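Local coordinates for protein L-talarate/galactarate dehydratase (Salmonella typhimurium, PDB 2PP1) that catalyses the magnesium-dependent dehydration of L-talarate and galactarate to 5-keto-4-deoxy-D-glucarate, and also epimerises L-talarate to galactarate, at residues G192-K197 / F221-D226; Q163-S168 / W346-E351. All coordinates share one frame; numbering follows the deposited sequence.

Interaction 1 of 2, residues G192-K197 / F221-D226; sequences GGIKLK and FPLMVD. With MG (magnesium ion), chain G; LLH ((2R,3S,4R)-2,3,4-trihydroxy-5-(hydroxyamino)-5-oxopentanoic acid), chain H.
Lys197 and Asp226 stand side by side at the C-terminal ends of two neighbouring parallel strands, 194-197 and 223-226, which helix 203-217 joins into a beta-alpha-beta unit. The lysine chain bends at chi2 (-62°), and that turn lays CD against Asp226 CB and carries NZ to 2.9 Å from Asp226 OD2. NZ meets this oxygen from above the carboxylate plane in a salt bridge and also donates to O3 of the bound hydroxamate, 3.0 Å away. OD2 itself binds magnesium at 2.3 Å, alongside Glu252, Glu278, a water and the ligand atoms O1 and ON.

Lys195, on the same face, kinks at chi3 (-88°) with CD over Asp226 CB. Its NZ reaches OD2 only weakly (3.4 Å); its main partner is Glu252. Met224 CG packs across Lys195 CB. Leu223 and Val225 point to the other face, onto helix 203-217, while the Phe221 ring closes the N-terminal end with Gly192 O over one face.

Backbone bonds such as Met224 N to Ile194 O (2.8 Å) fix the register. One carboxylate oxygen thus serves the metal and Lys197 NZ, with Lys195 NZ a weaker third partner, which ties the proton acceptor Lys197 to the metal site and sets it beside the bound ligand.

Interaction 2 of 2, residues Q163-S168 / W346-E351; sequences QCYNTS and WLEHFE. With LLH ((2R,3S,4R)-2,3,4-trihydroxy-5-(hydroxyamino)-5-oxopentanoic acid), chain H.
The seam of the enolase-superfamily barrel closes here, where strand 161-166 runs parallel to strand 346-349, and the two segments leave it together at the rim of the active site. Glu348, a substrate-binding residue, and Thr167 meet at that rim: Thr167 OG1 donates to the anti lone pair of Glu348 OE2 at 2.6 Å. OE2 lies 2.7 Å from ON of the bound hydroxamate and also forms a salt bridge with Lys195, while OE1 accepts from the backbone N of Phe329. Both carboxylate oxygens are therefore held, and the group has little freedom to rotate.

Tyr165 lies against the stem of this glutamate. Its CG sits between the backbone N and the carbonyl carbon (chi1 75°), which sets the ring with Glu348 CA over one face, 4.1 Å from the centroid. Further back, Gln163 CB rests squarely over the six-membered ring of Trp346, 3.7 Å from its centroid, and Trp346 CE3 comes up to the edge of the Tyr165 ring at CD2.

Backbone bonds alternate between the strands, the first and last of the family's (beta/alpha)7-beta barrel, in the usual parallel-sheet pattern, with Tyr165 N reaching Leu347 O at 3.0 Å and His349 N reaching Tyr165 O at 2.8 Å. On the face turned away from Tyr165 and Glu348, Asn166 ND2 donates to His349 ND1 at 3.0 Å, lying in the imidazole plane although the amide and ring are turned 43° apart. The same ND2 also donates to Ser168 OG, which in turn gives its proton to the syn lone pair of Glu351 OE1 at 2.6 Å. Tyr12 of the second subunit stacks on the His349 ring, and Thr11 N of that subunit donates to Glu351 OE2.

Interactions 1 and 2 are adjoining parallel strand pairs of one barrel, both buried, with centres about 9 Å apart; along the chain, interaction 1 is nested inside the loop that interaction 2 closes. Strand 161-166 also bonds to the chain entering strand 194-197, through Gly192 N to Cys164 O (2.7 Å). At the active-site end of the barrel, Lys195 NZ joins them in a salt bridge to Glu348 OE2 at 2.8 Å, and both touch the hydroxamate. Their chemistry diverges with position: 192-197/221-226 supplies a metal ligand and two lysines and turns its apolar face to helix 203-217, whereas 163-168/346-351 is richer in aromatic rings and in hydroxyl, amide and imidazole hydrogen bonds, some ending on carboxylates, and extends to the second subunit.

Interaction 1 of 2, residues G192-K197 / F221-D226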
loop_
_atom_site.group_PDB
_atom_site.type_symbol
_atom_site.label_atom_id
_atom_site.label_comp_id
_atom_site.label_asym_id
_atom_site.label_seq_id
_atom_site.Cartn_x
_atom_site.Cartn_y
_atom_site.Cartn_z
ATOM N N GLY A 192 -15.175 -12.915 -21.350
ATOM C CA GLY A 192 -15.314 -13.945 -20.333
ATOM C C GLY A 192 -16.616 -13.893 -19.550
ATOM O O GLY A 192 -16.825 -14.712 -18.646
ATOM N N GLY A 193 -17.488 -12.936 -19.888
ATOM C CA GLY A 193 -18.753 -12.808 -19.191
ATOM C C GLY A 193 -19.627 -11.702 -19.755
ATOM O O GLY A 193 -19.154 -10.831 -20.478
ATOM N N ILE A 194 -20.904 -11.729 -19.396
ATOM C CA ILE A 194 -21.879 -10.753 -19.873
ATOM C C ILE A 194 -22.656 -10.121 -18.717
ATOM O O ILE A 194 -23.118 -10.820 -17.800
ATOM C CB ILE A 194 -22.917 -11.429 -20.807
ATOM C CG1 ILE A 194 -22.234 -11.962 -22.076
ATOM C CG2 ILE A 194 -24.034 -10.452 -21.146
ATOM C CD1 ILE A 194 -21.640 -10.896 -22.974
ATOM N N LYS A 195 -22.797 -8.799 -18.754
ATOM C CA LYS A 195 -23.566 -8.116 -17.729
ATOM C C LYS A 195 -24.775 -7.497 -18.433
ATOM O O LYS A 195 -24.631 -6.819 -19.454
ATOM C CB LYS A 195 -22.750 -7.014 -17.043
ATOM C CG LYS A 195 -23.485 -6.368 -15.858
ATOM C CD LYS A 195 -23.014 -4.936 -15.575
ATOM C CE LYS A 195 -21.833 -4.885 -14.640
ATOM N NZ LYS A 195 -21.381 -3.491 -14.384
ATOM N N LEU A 196 -25.960 -7.736 -17.879
ATOM C CA LEU A 196 -27.190 -7.218 -18.444
ATOM C C LEU A 196 -27.772 -6.138 -17.545
ATOM O O LEU A 196 -27.877 -6.325 -16.330
ATOM C CB LEU A 196 -28.215 -8.348 -18.601
ATOM C CG LEU A 196 -29.578 -7.941 -19.171
ATOM C CD1 LEU A 196 -29.414 -7.475 -20.615
ATOM C CD2 LEU A 196 -30.531 -9.119 -19.099
ATOM N N LYS A 197 -28.151 -5.008 -18.137
ATOM C CA LYS A 197 -28.760 -3.931 -17.362
ATOM C C LYS A 197 -30.205 -4.291 -17.037
ATOM O O LYS A 197 -30.952 -4.747 -17.908
ATOM C CB LYS A 197 -28.737 -2.612 -18.148
ATOM C CG LYS A 197 -27.348 -2.034 -18.377
ATOM C CD LYS A 197 -26.673 -1.702 -17.053
ATOM C CE LYS A 197 -25.414 -0.880 -17.274
ATOM N NZ LYS A 197 -24.874 -0.329 -16.013
ATOM N N PHE A 221 -21.711 -20.082 -18.789
ATOM C CA PHE A 221 -21.161 -18.756 -19.005
ATOM C C PHE A 221 -21.474 -17.722 -17.929
ATOM O O PHE A 221 -22.627 -17.554 -17.530
ATOM C CB PHE A 221 -21.594 -18.219 -20.365
ATOM C CG PHE A 221 -20.572 -17.333 -21.004
ATOM C CD1 PHE A 221 -19.401 -17.872 -21.524
ATOM C CD2 PHE A 221 -20.760 -15.959 -21.057
ATOM C CE1 PHE A 221 -18.432 -17.054 -22.086
ATOM C CE2 PHE A 221 -19.795 -15.132 -21.619
ATOM C CZ PHE A 221 -18.629 -15.681 -22.135
ATOM N N PRO A 222 -20.437 -17.021 -17.441
ATOM C CA PRO A 222 -20.603 -15.993 -16.410
ATOM C C PRO A 222 -21.577 -14.902 -16.847
ATOM O O PRO A 222 -21.392 -14.248 -17.877
ATOM C CB PRO A 222 -19.185 -15.467 -16.219
ATOM C CG PRO A 222 -18.356 -16.708 -16.443
ATOM C CD PRO A 222 -19.006 -17.293 -17.678
ATOM N N LEU A 223 -22.624 -14.724 -16.049
ATOM C CA LEU A 223 -23.645 -13.737 -16.329
ATOM C C LEU A 223 -23.928 -12.924 -15.067
ATOM O O LEU A 223 -24.011 -13.469 -13.968
ATOM C CB LEU A 223 -24.921 -14.441 -16.802
ATOM C CG LEU A 223 -26.188 -13.624 -17.081
ATOM C CD1 LEU A 223 -25.922 -12.574 -18.147
ATOM C CD2 LEU A 223 -27.290 -14.569 -17.535
ATOM N N MET A 224 -24.056 -11.612 -15.229
ATOM C CA MET A 224 -24.349 -10.737 -14.107
ATOM C C MET A 224 -25.373 -9.675 -14.520
ATOM O O MET A 224 -25.585 -9.436 -15.710
ATOM C CB MET A 224 -23.058 -10.075 -13.581
ATOM C CG MET A 224 -22.016 -9.713 -14.638
ATOM S SD MET A 224 -20.862 -11.070 -15.078
ATOM C CE MET A 224 -19.435 -10.677 -14.088
ATOM N N VAL A 225 -26.040 -9.071 -13.537
ATOM C CA VAL A 225 -27.018 -8.028 -13.824
ATOM C C VAL A 225 -26.686 -6.763 -13.046
ATOM O O VAL A 225 -25.978 -6.810 -12.035
ATOM C CB VAL A 225 -28.458 -8.468 -13.495
ATOM C CG1 VAL A 225 -28.803 -9.686 -14.302
ATOM C CG2 VAL A 225 -28.614 -8.734 -12.013
ATOM N N ASP A 226 -27.203 -5.638 -13.533
ATOM C CA ASP A 226 -26.935 -4.332 -12.943
ATOM C C ASP A 226 -28.201 -3.476 -12.945
ATOM O O ASP A 226 -28.708 -3.114 -14.010
ATOM C CB ASP A 226 -25.850 -3.648 -13.775
ATOM C CG ASP A 226 -25.342 -2.368 -13.150
ATOM O OD1 ASP A 226 -25.987 -1.827 -12.221
ATOM O OD2 ASP A 226 -24.283 -1.898 -13.610
HETATM MG MG MG G . -22.652 -0.546 -12.758
HETATM O O5A LLH H . -25.261 5.071 -18.733
HETATM C C5 LLH H . -24.591 5.281 -17.692
HETATM O O5B LLH H . -24.923 6.068 -16.764
HETATM C C4 LLH H . -23.265 4.528 -17.520
HETATM O O4 LLH H . -22.866 3.917 -18.746
HETATM C C3 LLH H . -23.418 3.487 -16.406
HETATM O O3 LLH H . -24.516 2.604 -16.704
HETATM C C2 LLH H . -22.142 2.631 -16.206
HETATM O O2 LLH H . -21.159 3.535 -15.690
HETATM C C1 LLH H . -22.298 1.432 -15.247
HETATM O O1 LLH H . -22.975 1.499 -14.230
HETATM N N LLH H . -21.660 0.299 -15.611
HETATM O ON LLH H . -21.349 -0.713 -14.714
HETATM O O HOH W 1 -23.985 -0.026 -11.291
#

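Interaction 2 of 2, residues Q163-S168 / W346-E351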
loop_
_atom_site.group_PDB
_atom_site.type_symbol
_atom_site.label_atom_id
_atom_site.label_comp_id
_atom_site.label_asym_id
_atom_site.label_seq_id
_atom_site.Cartn_x
_atom_site.Cartn_y
_atom_site.Cartn_z
ATOM N N GLN A 163 -9.981 -11.891 -15.635
ATOM C CA GLN A 163 -11.290 -12.240 -16.204
ATOM C C GLN A 163 -11.967 -10.943 -16.617
ATOM O O GLN A 163 -11.944 -9.966 -15.875
ATOM C CB GLN A 163 -12.165 -12.926 -15.161
ATOM C CG GLN A 163 -11.545 -14.137 -14.531
ATOM C CD GLN A 163 -12.408 -14.695 -13.423
ATOM O OE1 GLN A 163 -12.738 -13.997 -12.461
ATOM N NE2 GLN A 163 -12.775 -15.957 -13.548
ATOM N N CYS A 164 -12.597 -10.943 -17.784
ATOM C CA CYS A 164 -13.219 -9.731 -18.284
ATOM C C CYS A 164 -14.625 -9.978 -18.803
ATOM O O CYS A 164 -14.873 -10.944 -19.522
ATOM C CB CYS A 164 -12.337 -9.153 -19.396
ATOM S SG CYS A 164 -12.893 -7.572 -20.024
ATOM N N TYR A 165 -15.550 -9.103 -18.434
ATOM C CA TYR A 165 -16.931 -9.234 -18.877
ATOM C C TYR A 165 -17.334 -7.943 -19.580
ATOM O O TYR A 165 -16.790 -6.878 -19.290
ATOM C CB TYR A 165 -17.863 -9.496 -17.676
ATOM C CG TYR A 165 -18.131 -8.266 -16.827
ATOM C CD1 TYR A 165 -19.170 -7.384 -17.142
ATOM C CD2 TYR A 165 -17.320 -7.963 -15.737
ATOM C CE1 TYR A 165 -19.391 -6.233 -16.392
ATOM C CE2 TYR A 165 -17.531 -6.822 -14.983
ATOM C CZ TYR A 165 -18.570 -5.959 -15.313
ATOM O OH TYR A 165 -18.774 -4.836 -14.548
ATOM N N ASN A 166 -18.291 -8.033 -20.495
ATOM C CA ASN A 166 -18.744 -6.845 -21.217
ATOM C C ASN A 166 -20.028 -6.250 -20.651
ATOM O O ASN A 166 -20.921 -6.975 -20.219
ATOM C CB ASN A 166 -18.957 -7.151 -22.701
ATOM C CG ASN A 166 -19.696 -6.028 -23.412
ATOM O OD1 ASN A 166 -20.930 -6.034 -23.501
ATOM N ND2 ASN A 166 -18.948 -5.037 -23.893
ATOM N N THR A 167 -20.110 -4.922 -20.685
ATOM C CA THR A 167 -21.274 -4.194 -20.191
ATOM C C THR A 167 -21.967 -3.378 -21.288
ATOM O O THR A 167 -23.193 -3.258 -21.292
ATOM C CB THR A 167 -20.878 -3.208 -19.062
ATOM O OG1 THR A 167 -20.404 -3.938 -17.929
ATOM C CG2 THR A 167 -22.074 -2.358 -18.641
ATOM N N SER A 168 -21.181 -2.833 -22.217
ATOM C CA SER A 168 -21.716 -1.992 -23.287
ATOM C C SER A 168 -22.756 -2.626 -24.189
ATOM O O SER A 168 -23.527 -1.911 -24.828
ATOM C CB SER A 168 -20.579 -1.444 -24.159
ATOM O OG SER A 168 -19.891 -2.499 -24.795
ATOM N N TRP A 346 -12.540 -9.250 -11.366
ATOM C CA TRP A 346 -13.208 -9.150 -12.662
ATOM C C TRP A 346 -12.922 -7.761 -13.203
ATOM O O TRP A 346 -12.808 -6.803 -12.439
ATOM C CB TRP A 346 -14.722 -9.316 -12.538
ATOM C CG TRP A 346 -15.190 -10.728 -12.554
ATOM C CD1 TRP A 346 -15.410 -11.537 -11.470
ATOM C CD2 TRP A 346 -15.483 -11.517 -13.711
ATOM N NE1 TRP A 346 -15.826 -12.776 -11.886
ATOM C CE2 TRP A 346 -15.878 -12.795 -13.255
ATOM C CE3 TRP A 346 -15.448 -11.269 -15.093
ATOM C CZ2 TRP A 346 -16.240 -13.826 -14.130
ATOM C CZ3 TRP A 346 -15.811 -12.294 -15.964
ATOM C CH2 TRP A 346 -16.202 -13.557 -15.477
ATOM N N LEU A 347 -12.810 -7.654 -14.521
ATOM C CA LEU A 347 -12.549 -6.376 -15.173
ATOM C C LEU A 347 -13.749 -6.070 -16.062
ATOM O O LEU A 347 -14.266 -6.954 -16.739
ATOM C CB LEU A 347 -11.281 -6.465 -16.019
ATOM C CG LEU A 347 -10.795 -5.190 -16.698
ATOM C CD1 LEU A 347 -10.248 -4.245 -15.653
ATOM C CD2 LEU A 347 -9.693 -5.535 -17.727
ATOM N N GLU A 348 -14.192 -4.820 -16.054
ATOM C CA GLU A 348 -15.350 -4.417 -16.849
ATOM C C GLU A 348 -14.942 -3.820 -18.192
ATOM O O GLU A 348 -14.103 -2.927 -18.255
ATOM C CB GLU A 348 -16.200 -3.415 -16.060
ATOM C CG GLU A 348 -17.391 -2.845 -16.817
ATOM C CD GLU A 348 -18.387 -2.115 -15.897
ATOM O OE1 GLU A 348 -17.957 -1.464 -14.923
ATOM O OE2 GLU A 348 -19.603 -2.186 -16.162
ATOM N N HIS A 349 -15.546 -4.323 -19.262
ATOM C CA HIS A 349 -15.222 -3.848 -20.602
ATOM C C HIS A 349 -16.258 -2.943 -21.275
ATOM O O HIS A 349 -17.469 -3.195 -21.229
ATOM C CB HIS A 349 -14.936 -5.035 -21.533
ATOM C CG HIS A 349 -14.898 -4.661 -22.987
ATOM N ND1 HIS A 349 -16.041 -4.490 -23.740
ATOM C CD2 HIS A 349 -13.860 -4.357 -23.806
ATOM C CE1 HIS A 349 -15.709 -4.092 -24.957
ATOM N NE2 HIS A 349 -14.392 -4.002 -25.021
ATOM N N PHE A 350 -15.738 -1.885 -21.890
ATOM C CA PHE A 350 -16.496 -0.905 -22.664
ATOM C C PHE A 350 -15.488 -0.604 -23.773
ATOM O O PHE A 350 -14.283 -0.631 -23.518
ATOM C CB PHE A 350 -16.725 0.403 -21.895
ATOM C CG PHE A 350 -17.907 0.389 -20.961
ATOM C CD1 PHE A 350 -17.815 -0.190 -19.696
ATOM C CD2 PHE A 350 -19.099 1.015 -21.328
ATOM C CE1 PHE A 350 -18.888 -0.144 -18.808
ATOM C CE2 PHE A 350 -20.182 1.068 -20.447
ATOM C CZ PHE A 350 -20.077 0.489 -19.184
ATOM N N GLU A 351 -15.954 -0.316 -24.985
ATOM C CA GLU A 351 -15.031 0.003 -26.076
ATOM C C GLU A 351 -14.922 1.517 -26.220
ATOM O O GLU A 351 -14.079 2.020 -26.959
ATOM C CB GLU A 351 -15.524 -0.597 -27.401
ATOM C CG GLU A 351 -16.859 -0.031 -27.888
ATOM C CD GLU A 351 -18.063 -0.805 -27.364
ATOM O OE1 GLU A 351 -18.081 -1.164 -26.174
ATOM O OE2 GLU A 351 -18.995 -1.052 -28.152
HETATM O O5A LLH H . -25.261 5.071 -18.733
HETATM C C5 LLH H . -24.591 5.281 -17.692
HETATM O O5B LLH H . -24.923 6.068 -16.764
HETATM C C4 LLH H . -23.265 4.528 -17.520
HETATM O O4 LLH H . -22.866 3.917 -18.746
HETATM C C3 LLH H . -23.418 3.487 -16.406
HETATM O O3 LLH H . -24.516 2.604 -16.704
HETATM C C2 LLH H . -22.142 2.631 -16.206
HETATM O O2 LLH H . -21.159 3.535 -15.690
HETATM C C1 LLH H . -22.298 1.432 -15.247
HETATM O O1 LLH H . -22.975 1.499 -14.230
HETATM N N LLH H . -21.660 0.299 -15.611
HETATM O ON LLH H . -21.349 -0.713 -14.714
#